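Side-chain contacts in putative amidohydrolase (Unidentified, PDB 3MKV), which probably acts as a zinc-dependent prolidase of the amidohydrolase superfamily, cleaving dipeptides that end in proline: residues Val274-Leu277 / Val278-Asp281; Ser336-Phe339 / Arg340-Glu344; Leu308-Ile311 / Glu312-Arg316; Pro294-Ile297 / Ala298-Ala301. All blocks are in the same frame, centred on the assembly; numbering follows the deposited sequence.

Contact 1 (Val274-Leu277 / Val278-Asp281); sequences VPTL and VTYD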
loop_
_atom_site.group_PDB
_atom_site.type_symbol
_atom_site.label_atom_id
_atom_site.label_comp_id
_atom_site.label_asym_id
_atom_site.label_seq_id
_atom_site.Cartn_x
_atom_site.Cartn_y
_atom_site.Cartn_z
ATOM N N VAL A 274 -24.983 -11.883 33.107
ATOM C CA VAL A 274 -25.833 -10.707 32.975
ATOM C C VAL A 274 -26.902 -10.967 31.922
ATOM O O VAL A 274 -26.663 -10.794 30.719
ATOM C CB VAL A 274 -25.036 -9.452 32.555
ATOM C CG1 VAL A 274 -25.958 -8.248 32.546
ATOM C CG2 VAL A 274 -23.844 -9.225 33.488
ATOM N N PRO A 275 -28.089 -11.387 32.379
ATOM C CA PRO A 275 -29.234 -11.648 31.519
ATOM C C PRO A 275 -29.756 -10.331 30.986
ATOM O O PRO A 275 -29.680 -9.320 31.682
ATOM C CB PRO A 275 -30.269 -12.266 32.482
ATOM C CG PRO A 275 -29.483 -12.651 33.724
ATOM C CD PRO A 275 -28.389 -11.636 33.800
ATOM N N THR A 276 -30.297 -10.334 29.775
ATOM C CA THR A 276 -30.820 -9.103 29.191
ATOM C C THR A 276 -32.192 -9.341 28.560
ATOM O O THR A 276 -32.424 -9.010 27.392
ATOM C CB THR A 276 -29.823 -8.514 28.166
ATOM O OG1 THR A 276 -29.576 -9.469 27.118
ATOM C CG2 THR A 276 -28.496 -8.174 28.852
ATOM N N LEU A 277 -33.098 -9.908 29.360
ATOM C CA LEU A 277 -34.413 -10.406 28.895
ATOM C C LEU A 277 -35.315 -9.392 28.181
ATOM O O LEU A 277 -35.980 -9.719 27.203
ATOM C CB LEU A 277 -35.192 -11.034 30.066
ATOM C CG LEU A 277 -34.465 -12.130 30.841
ATOM C CD1 LEU A 277 -35.322 -12.669 31.967
ATOM C CD2 LEU A 277 -34.059 -13.249 29.896
ATOM N N VAL A 278 -35.355 -8.171 28.683
ATOM C CA VAL A 278 -36.265 -7.167 28.143
ATOM C C VAL A 278 -36.043 -6.938 26.646
ATOM O O VAL A 278 -36.983 -6.643 25.898
ATOM C CB VAL A 278 -36.130 -5.832 28.908
ATOM C CG1 VAL A 278 -34.700 -5.292 28.792
ATOM C CG2 VAL A 278 -37.167 -4.824 28.422
ATOM N N THR A 279 -34.797 -7.075 26.207
ATOM C CA THR A 279 -34.466 -6.813 24.818
ATOM C C THR A 279 -35.122 -7.812 23.873
ATOM O O THR A 279 -35.569 -7.442 22.789
ATOM C CB THR A 279 -32.952 -6.798 24.574
ATOM O OG1 THR A 279 -32.702 -6.397 23.222
ATOM C CG2 THR A 279 -32.352 -8.174 24.812
ATOM N N TYR A 280 -35.186 -9.073 24.282
ATOM C CA TYR A 280 -35.800 -10.094 23.432
ATOM C C TYR A 280 -37.305 -9.875 23.268
ATOM O O TYR A 280 -37.840 -9.998 22.161
ATOM C CB TYR A 280 -35.451 -11.495 23.938
ATOM C CG TYR A 280 -33.962 -11.615 24.149
ATOM C CD1 TYR A 280 -33.088 -11.391 23.095
ATOM C CD2 TYR A 280 -33.422 -11.912 25.398
ATOM C CE1 TYR A 280 -31.721 -11.473 23.263
ATOM C CE2 TYR A 280 -32.044 -11.996 25.577
ATOM C CZ TYR A 280 -31.203 -11.771 24.496
ATOM O OH TYR A 280 -29.834 -11.835 24.623
ATOM N N ASP A 281 -37.976 -9.522 24.359
ATOM C CA ASP A 281 -39.393 -9.180 24.311
ATOM C C ASP A 281 -39.693 -8.020 23.354
ATOM O O ASP A 281 -40.777 -7.951 22.771
ATOM C CB ASP A 281 -39.908 -8.844 25.712
ATOM C CG ASP A 281 -39.994 -10.068 26.611
ATOM O OD1 ASP A 281 -40.581 -9.957 27.713
ATOM O OD2 ASP A 281 -39.477 -11.140 26.213
#

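Contact 2 (Ser336-Phe339 / Arg340-Glu344); sequences SDEF and RILAE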
loop_
_atom_site.group_PDB
_atom_site.type_symbol
_atom_site.label_atom_id
_atom_site.label_comp_id
_atom_site.label_asym_id
_atom_site.label_seq_id
_atom_site.Cartn_x
_atom_site.Cartn_y
_atom_site.Cartn_z
ATOM N N SER A 336 -36.497 0.040 32.145
ATOM C CA SER A 336 -37.025 -0.285 33.473
ATOM C C SER A 336 -37.917 -1.537 33.520
ATOM O O SER A 336 -38.167 -2.085 34.591
ATOM C CB SER A 336 -37.771 0.903 34.055
ATOM O OG SER A 336 -36.904 2.005 34.154
ATOM N N ASP A 337 -38.387 -1.996 32.368
ATOM C CA ASP A 337 -39.226 -3.187 32.348
ATOM C C ASP A 337 -38.465 -4.450 32.716
ATOM O O ASP A 337 -39.071 -5.495 32.937
ATOM C CB ASP A 337 -39.894 -3.365 30.990
ATOM C CG ASP A 337 -41.109 -2.492 30.832
ATOM O OD1 ASP A 337 -41.064 -1.313 31.247
ATOM O OD2 ASP A 337 -42.117 -2.989 30.295
ATOM N N GLU A 338 -37.140 -4.364 32.776
ATOM C CA GLU A 338 -36.353 -5.547 33.109
ATOM C C GLU A 338 -36.564 -5.931 34.573
ATOM O O GLU A 338 -36.294 -7.063 34.966
ATOM C CB GLU A 338 -34.865 -5.341 32.787
ATOM C CG GLU A 338 -33.941 -6.514 33.158
ATOM C CD GLU A 338 -34.005 -7.682 32.173
ATOM O OE1 GLU A 338 -33.281 -8.686 32.398
ATOM O OE2 GLU A 338 -34.773 -7.598 31.182
ATOM N N PHE A 339 -37.046 -4.981 35.370
ATOM C CA PHE A 339 -37.378 -5.250 36.771
ATOM C C PHE A 339 -38.647 -6.089 36.843
ATOM O O PHE A 339 -38.678 -7.148 37.478
ATOM C CB PHE A 339 -37.573 -3.947 37.549
ATOM C CG PHE A 339 -36.305 -3.178 37.776
ATOM C CD1 PHE A 339 -35.281 -3.717 38.546
ATOM C CD2 PHE A 339 -36.138 -1.905 37.232
ATOM C CE1 PHE A 339 -34.094 -3.011 38.760
ATOM C CE2 PHE A 339 -34.954 -1.179 37.442
ATOM C CZ PHE A 339 -33.931 -1.734 38.202
ATOM N N ARG A 340 -39.686 -5.609 36.169
ATOM C CA ARG A 340 -40.948 -6.330 36.046
ATOM C C ARG A 340 -40.727 -7.769 35.580
ATOM O O ARG A 340 -41.232 -8.720 36.185
ATOM C CB ARG A 340 -41.860 -5.610 35.048
ATOM C CG ARG A 340 -43.333 -5.979 35.165
ATOM C CD ARG A 340 -44.107 -5.662 33.886
ATOM N NE ARG A 340 -43.906 -6.674 32.848
ATOM C CZ ARG A 340 -43.452 -6.416 31.624
ATOM N NH1 ARG A 340 -43.161 -5.170 31.273
ATOM N NH2 ARG A 340 -43.295 -7.403 30.746
ATOM N N ILE A 341 -39.981 -7.922 34.492
ATOM C CA ILE A 341 -39.765 -9.235 33.899
ATOM C C ILE A 341 -39.058 -10.191 34.864
ATOM O O ILE A 341 -39.538 -11.301 35.110
ATOM C CB ILE A 341 -38.982 -9.125 32.585
ATOM C CG1 ILE A 341 -39.810 -8.367 31.542
ATOM C CG2 ILE A 341 -38.603 -10.501 32.074
ATOM C CD1 ILE A 341 -39.090 -8.136 30.237
ATOM N N LEU A 342 -37.928 -9.763 35.421
ATOM C CA LEU A 342 -37.208 -10.586 36.392
ATOM C C LEU A 342 -38.075 -10.851 37.624
ATOM O O LEU A 342 -37.944 -11.884 38.278
ATOM C CB LEU A 342 -35.890 -9.922 36.804
ATOM C CG LEU A 342 -34.842 -9.636 35.716
ATOM C CD1 LEU A 342 -33.743 -8.686 36.207
ATOM C CD2 LEU A 342 -34.228 -10.919 35.187
ATOM N N ALA A 343 -38.960 -9.911 37.938
ATOM C CA ALA A 343 -39.807 -10.022 39.124
ATOM C C ALA A 343 -40.720 -11.243 39.064
ATOM O O ALA A 343 -41.184 -11.730 40.091
ATOM C CB ALA A 343 -40.628 -8.750 39.319
ATOM N N GLU A 344 -40.975 -11.735 37.858
ATOM C CA GLU A 344 -41.844 -12.884 37.677
ATOM C C GLU A 344 -41.194 -14.164 38.194
ATOM O O GLU A 344 -41.865 -15.182 38.377
ATOM C CB GLU A 344 -42.195 -13.052 36.205
ATOM C CG GLU A 344 -42.885 -11.853 35.592
ATOM C CD GLU A 344 -42.934 -11.931 34.074
ATOM O OE1 GLU A 344 -42.216 -12.782 33.498
ATOM O OE2 GLU A 344 -43.686 -11.139 33.462
#

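Contact 3 (Leu308-Ile311 / Glu312-Arg316); sequences LHSI and EIMKR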
loop_
_atom_site.group_PDB
_atom_site.type_symbol
_atom_site.label_atom_id
_atom_site.label_comp_id
_atom_site.label_asym_id
_atom_site.label_seq_id
_atom_site.Cartn_x
_atom_site.Cartn_y
_atom_site.Cartn_z
ATOM N N LEU A 308 -36.631 -16.614 30.404
ATOM C CA LEU A 308 -37.279 -16.637 31.709
ATOM C C LEU A 308 -36.813 -17.855 32.511
ATOM O O LEU A 308 -36.496 -17.750 33.695
ATOM C CB LEU A 308 -38.801 -16.640 31.540
ATOM C CG LEU A 308 -39.666 -15.880 32.556
ATOM C CD1 LEU A 308 -39.204 -14.439 32.725
ATOM C CD2 LEU A 308 -41.147 -15.928 32.151
ATOM N N HIS A 309 -36.744 -19.009 31.858
ATOM C CA HIS A 309 -36.332 -20.231 32.542
ATOM C C HIS A 309 -34.839 -20.261 32.932
ATOM O O HIS A 309 -34.473 -20.833 33.967
ATOM C CB HIS A 309 -36.715 -21.469 31.715
ATOM C CG HIS A 309 -36.323 -22.767 32.353
ATOM N ND1 HIS A 309 -36.741 -23.132 33.614
ATOM C CD2 HIS A 309 -35.556 -23.788 31.901
ATOM C CE1 HIS A 309 -36.243 -24.319 33.916
ATOM N NE2 HIS A 309 -35.522 -24.741 32.891
ATOM N N SER A 310 -33.987 -19.657 32.103
ATOM C CA SER A 310 -32.544 -19.596 32.392
ATOM C C SER A 310 -32.273 -19.024 33.772
ATOM O O SER A 310 -31.346 -19.456 34.457
ATOM C CB SER A 310 -31.792 -18.774 31.333
ATOM O OG SER A 310 -32.226 -17.416 31.308
ATOM N N ILE A 311 -33.092 -18.050 34.170
ATOM C CA ILE A 311 -32.977 -17.409 35.482
ATOM C C ILE A 311 -33.132 -18.424 36.615
ATOM O O ILE A 311 -32.342 -18.441 37.570
ATOM C CB ILE A 311 -34.028 -16.285 35.659
ATOM C CG1 ILE A 311 -33.915 -15.253 34.531
ATOM C CG2 ILE A 311 -33.879 -15.613 37.018
ATOM C CD1 ILE A 311 -32.551 -14.593 34.434
ATOM N N GLU A 312 -34.157 -19.265 36.500
ATOM C CA GLU A 312 -34.415 -20.322 37.479
ATOM C C GLU A 312 -33.217 -21.256 37.569
ATOM O O GLU A 312 -32.749 -21.573 38.662
ATOM C CB GLU A 312 -35.672 -21.108 37.088
ATOM C CG GLU A 312 -36.956 -20.283 37.082
ATOM C CD GLU A 312 -38.058 -20.914 36.236
ATOM O OE1 GLU A 312 -37.816 -21.994 35.656
ATOM O OE2 GLU A 312 -39.158 -20.324 36.141
ATOM N N ILE A 313 -32.724 -21.686 36.405
ATOM C CA ILE A 313 -31.519 -22.505 36.305
ATOM C C ILE A 313 -30.314 -21.869 37.004
ATOM O O ILE A 313 -29.563 -22.547 37.711
ATOM C CB ILE A 313 -31.157 -22.801 34.817
ATOM C CG1 ILE A 313 -32.160 -23.780 34.200
ATOM C CG2 ILE A 313 -29.720 -23.330 34.675
ATOM C CD1 ILE A 313 -31.913 -24.052 32.724
ATOM N N MET A 314 -30.128 -20.566 36.814
ATOM C CA MET A 314 -28.942 -19.893 37.351
ATOM C C MET A 314 -29.042 -19.679 38.847
ATOM O O MET A 314 -28.040 -19.752 39.561
ATOM C CB MET A 314 -28.675 -18.567 36.625
ATOM C CG MET A 314 -27.960 -18.731 35.281
ATOM S SD MET A 314 -27.717 -17.192 34.363
ATOM C CE MET A 314 -29.358 -16.851 33.741
ATOM N N LYS A 315 -30.254 -19.409 39.323
ATOM C CA LYS A 315 -30.481 -19.238 40.756
ATOM C C LYS A 315 -30.219 -20.552 41.491
ATOM O O LYS A 315 -29.461 -20.604 42.460
ATOM C CB LYS A 315 -31.913 -18.776 41.017
ATOM C CG LYS A 315 -32.248 -18.652 42.486
ATOM C CD LYS A 315 -33.688 -18.221 42.681
ATOM C CE LYS A 315 -34.034 -18.060 44.164
ATOM N NZ LYS A 315 -35.394 -17.457 44.354
ATOM N N ARG A 316 -30.855 -21.609 41.007
ATOM C CA ARG A 316 -30.660 -22.946 41.532
ATOM C C ARG A 316 -29.172 -23.250 41.653
ATOM O O ARG A 316 -28.730 -23.903 42.599
ATOM C CB ARG A 316 -31.335 -23.954 40.600
ATOM C CG ARG A 316 -31.469 -25.368 41.147
ATOM C CD ARG A 316 -32.121 -26.257 40.096
ATOM N NE ARG A 316 -33.426 -25.729 39.700
ATOM C CZ ARG A 316 -33.879 -25.690 38.449
ATOM N NH1 ARG A 316 -33.131 -26.139 37.448
ATOM N NH2 ARG A 316 -35.082 -25.189 38.199
#

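Contact 4 (Pro294-Ile297 / Ala298-Ala301); sequences PESI and AKIA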
loop_
_atom_site.group_PDB
_atom_site.type_symbol
_atom_site.label_atom_id
_atom_site.label_comp_id
_atom_site.label_asym_id
_atom_site.label_seq_id
_atom_site.Cartn_x
_atom_site.Cartn_y
_atom_site.Cartn_z
ATOM N N PRO A 294 -34.680 -8.509 8.466
ATOM C CA PRO A 294 -35.399 -9.786 8.498
ATOM C C PRO A 294 -34.508 -10.995 8.802
ATOM O O PRO A 294 -35.001 -12.011 9.295
ATOM C CB PRO A 294 -35.984 -9.895 7.084
ATOM C CG PRO A 294 -35.090 -9.050 6.242
ATOM C CD PRO A 294 -34.701 -7.902 7.123
ATOM N N GLU A 295 -33.214 -10.892 8.504
ATOM C CA GLU A 295 -32.273 -11.965 8.840
ATOM C C GLU A 295 -32.094 -12.078 10.357
ATOM O O GLU A 295 -31.836 -13.164 10.885
ATOM C CB GLU A 295 -30.914 -11.769 8.148
ATOM C CG GLU A 295 -30.212 -10.446 8.450
ATOM C CD GLU A 295 -30.492 -9.378 7.406
ATOM O OE1 GLU A 295 -31.547 -9.450 6.736
ATOM O OE2 GLU A 295 -29.651 -8.467 7.252
ATOM N N SER A 296 -32.242 -10.947 11.046
ATOM C CA SER A 296 -32.165 -10.897 12.507
ATOM C C SER A 296 -33.529 -11.175 13.154
ATOM O O SER A 296 -33.604 -11.700 14.268
ATOM C CB SER A 296 -31.623 -9.540 12.967
ATOM O OG SER A 296 -30.330 -9.301 12.439
ATOM N N ILE A 297 -34.598 -10.811 12.452
ATOM C CA ILE A 297 -35.955 -11.123 12.892
ATOM C C ILE A 297 -36.140 -12.635 13.019
ATOM O O ILE A 297 -36.795 -13.129 13.949
ATOM C CB ILE A 297 -37.006 -10.564 11.907
ATOM C CG1 ILE A 297 -37.038 -9.034 11.976
ATOM C CG2 ILE A 297 -38.379 -11.153 12.205
ATOM C CD1 ILE A 297 -37.775 -8.387 10.830
ATOM N N ALA A 298 -35.544 -13.362 12.079
ATOM C CA ALA A 298 -35.627 -14.811 12.053
ATOM C C ALA A 298 -34.868 -15.457 13.214
ATOM O O ALA A 298 -35.079 -16.632 13.521
ATOM C CB ALA A 298 -35.107 -15.337 10.720
ATOM N N LYS A 299 -33.994 -14.695 13.864
ATOM C CA LYS A 299 -33.122 -15.267 14.889
ATOM C C LYS A 299 -33.637 -15.118 16.327
ATOM O O LYS A 299 -33.160 -15.799 17.241
ATOM C CB LYS A 299 -31.696 -14.717 14.752
ATOM C CG LYS A 299 -30.920 -15.359 13.611
ATOM C CD LYS A 299 -29.480 -14.896 13.570
ATOM C CE LYS A 299 -29.373 -13.460 13.083
ATOM N NZ LYS A 299 -27.965 -12.964 13.139
ATOM N N ILE A 300 -34.618 -14.244 16.521
ATOM C CA ILE A 300 -35.142 -13.972 17.860
ATOM C C ILE A 300 -35.667 -15.219 18.581
ATOM O O ILE A 300 -35.282 -15.501 19.719
ATOM C CB ILE A 300 -36.250 -12.899 17.812
ATOM C CG1 ILE A 300 -35.748 -11.659 17.063
ATOM C CG2 ILE A 300 -36.713 -12.545 19.215
ATOM C CD1 ILE A 300 -36.809 -10.608 16.817
ATOM N N ALA A 301 -36.546 -15.961 17.909
ATOM C CA ALA A 301 -37.253 -17.076 18.532
ATOM C C ALA A 301 -36.294 -18.091 19.147
ATOM O O ALA A 301 -36.639 -18.792 20.104
ATOM C CB ALA A 301 -38.176 -17.748 17.523
HETATM O O HOH W 1 -37.547 -15.460 14.988
#

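Contact 1 (Val274-Leu277 / Val278-Asp281)
Thr276 and Tyr280 meet at a slant, the hydroxyl of the threonine turned toward the phenolic end of the ring. Thr276 OG1 lies 3.4 Å from Tyr280 OH and 3.9 Å from Tyr280 CE2, reaching the far end of the ring instead of its root. Its first torsion (chi1 59°) sets OG1 between the backbone N and the carbonyl carbon, from where the CB-OG1 bond points at the phenolic oxygen, across the long axis of the ring. Each hydroxyl has a firmer partner elsewhere: Thr276 OG1 bonds to His254 ND1, and Tyr280 OH to Tyr236 OH.

The chain here leaves strand 272-274 and enters helix 277-286, a strand-to-helix junction of the TIM-barrel fold of this superfamily, beside the metal centre. His254 is a zinc ligand, which makes Thr276 a second-shell residue whose bond to ND1 probably holds the rotation of the imidazole; the Tyr280 side chain comes within about 6 Å of a zinc ion.

Thr279 runs alongside Thr276 and points the same way, its OG1 bonded to the backbone oxygen of the zinc ligand Asp326. In the first helical turn, Leu277 O receives two weak bonds, from Tyr280 N at 3.1 Å and from Asp281 N at 3.5 Å.

Contact 2 (Ser336-Phe339 / Arg340-Glu344)
Glu338 lies against Leu342 one helical turn later, and its side chain shows how an acidic residue can be greasy along its stem and polar at its end. CB leads away from the following turn. CG then stands anti to the backbone N (chi1 178°), and a bend at the next bond (chi2 77°) swings the chain back toward Leu342. CG itself rests 3.7 Å from Leu342 CD1, CD comes 4.1 Å from Leu342 CG, and OE1 passes Leu342 CD2 at 3.7 Å, the two side chains lying aslant. The carboxylate is used elsewhere: OE1 accepts the N-H of Leu277 and OE2 that of Val278, one oxygen for each of two successive amides at the start of helix 277-286. These buried oxygens are thereby satisfied, and the helix end probably favours their negative charge.

Asp337 and Arg340 run side by side on another flank of the same turn. Asp337 OD2 forms a salt bridge with Arg340 NH1 at 2.6 Å, meeting the guanidinium at its edge and in its plane, whereas the carboxylate is turned 89° to that plane. A bend at chi3 of Arg340 brings NH1 back to the aspartate. Beneath both pairs the backbone is helical, with Ile341 N bonded to Asp337 O at 3.0 Å.

Helix 337-343 is wedged among three others: Ile341 and Leu342 touch helices 277-286 and 307-317, and Phe339 lies against helix 348-362 while its ring stacks with Phe323.

Contact 3 (Leu308-Ile311 / Glu312-Arg316)
From His309 to Lys315 the backbone is a regular alpha helix, with Ile313 N bonded to His309 O at 3.1 Å, Met314 N to Ser310 O at 2.9 Å and Lys315 N to Ile311 O at 2.9 Å. Upon this scaffold His309 is engaged in two different ways, at its edge by an acid and over one face by an aliphatic chain. The acid is Glu312. His309 ND1 donates to Glu312 OE1 at 2.6 Å with the oxygen in the ring plane, but the carboxylate is approached on its anti side and somewhat out of its own plane, the two flat groups standing 80° apart. With CG of His309 anti to the backbone N (chi1 180°), the ring is carried forward over the next turn, where the glutamate can reach ND1. The bond should restrain imidazole rotation. The carboxylate would be expected to favour the protonated ring, although Arg316 NH2, 5.3 Å from His309 ND1, may oppose this.

Ile313 supplies the other partner. Its CG1 sits 4.1 Å from the centroid of the His309 ring, a CH-pi contact over the face.

On the buried flank Met314 bends at its thioether so that CE turns back on the preceding turn, 3.8 Å from Ser310 OG and 4.0 Å from Ile311 CD1. Ser310 OG is itself bonded to Gly307 O.

Helix 307-317 thus packs inward through Leu308 and Ile311 on helix 337-343, and through Ile313 on helix 260-269, where Arg316 also forms a salt bridge with Asp260. Lys315 forms another with Glu350 of helix 348-362.

Contact 4 (Pro294-Ile297 / Ala298-Ala301)
The flat groups that meet between Pro294 and Lys299 are backbone peptides, and both are approached from above a carbonyl plane. Ala298 N bonds to Pro294 O at 3.1 Å from 39° out of that plane; Lys299 N bonds to Ser296 O at 3.0 Å from 71° out of its plane. The first bond spans four residues and the second three, so the turn tightens from an i+4 to an i+3 bond between Pro294 and Lys299. Helix 300-304 follows at once, and both short helices belong to the excursion between the longer helices 277-286 and 307-317 of this TIM-barrel protein.

Lys299 folds back across the turn. Its CG stands beside the backbone N; CG and CD pass along the Glu295 carbonyl, and a bend at chi3 (-73°) turns CE in to 3.3 Å from Glu295 O. The ammonium group then leaves the turn altogether: NZ bonds to the backbone oxygens of Gly199, Ser202 and Asp205, three acceptors that fasten the excursion to a neighbouring loop. Ser296 OG adds a weak bond to Ser202 O.

Ile300 covers the same end with its longer branch. CG1 lies 3.5 Å from Ser296 O, and CD1 continues to 4.0 Å from Ile297 CA, so the isoleucine borders the carbonyls of Ser296 and Ile297. The shorter Ala298 merely sets its CB 3.6 Å from Pro294 O.

Further along, a water takes the place of a direct backbone bond, donating to Ile297 O at 2.7 Å and accepting from Ala301 N at 3.1 Å.

How the contacts relate
Along the chain the order is contacts 1, 4, 3 and 2. Each is local, spanning eight or nine residues and closing no long loop, and ends before the next begins, so none nests or crosses. Contact 1 turns the chain from strand 272-274 into helix 277-286; contact 4 shapes the excursion that follows; contacts 3 and 2 lie on the next two helices. In space contacts 1, 2 and 3 touch one another: Pro275 and Leu277 pack on Ile311, Val278 on Ile341, and Leu342 on Ile311. Contact 4 reaches this group through Ile300 CG2, 4.1 Å from Tyr280 O, and remains apart from contacts 2 and 3, with nearest atoms about 12 and 11 Å away.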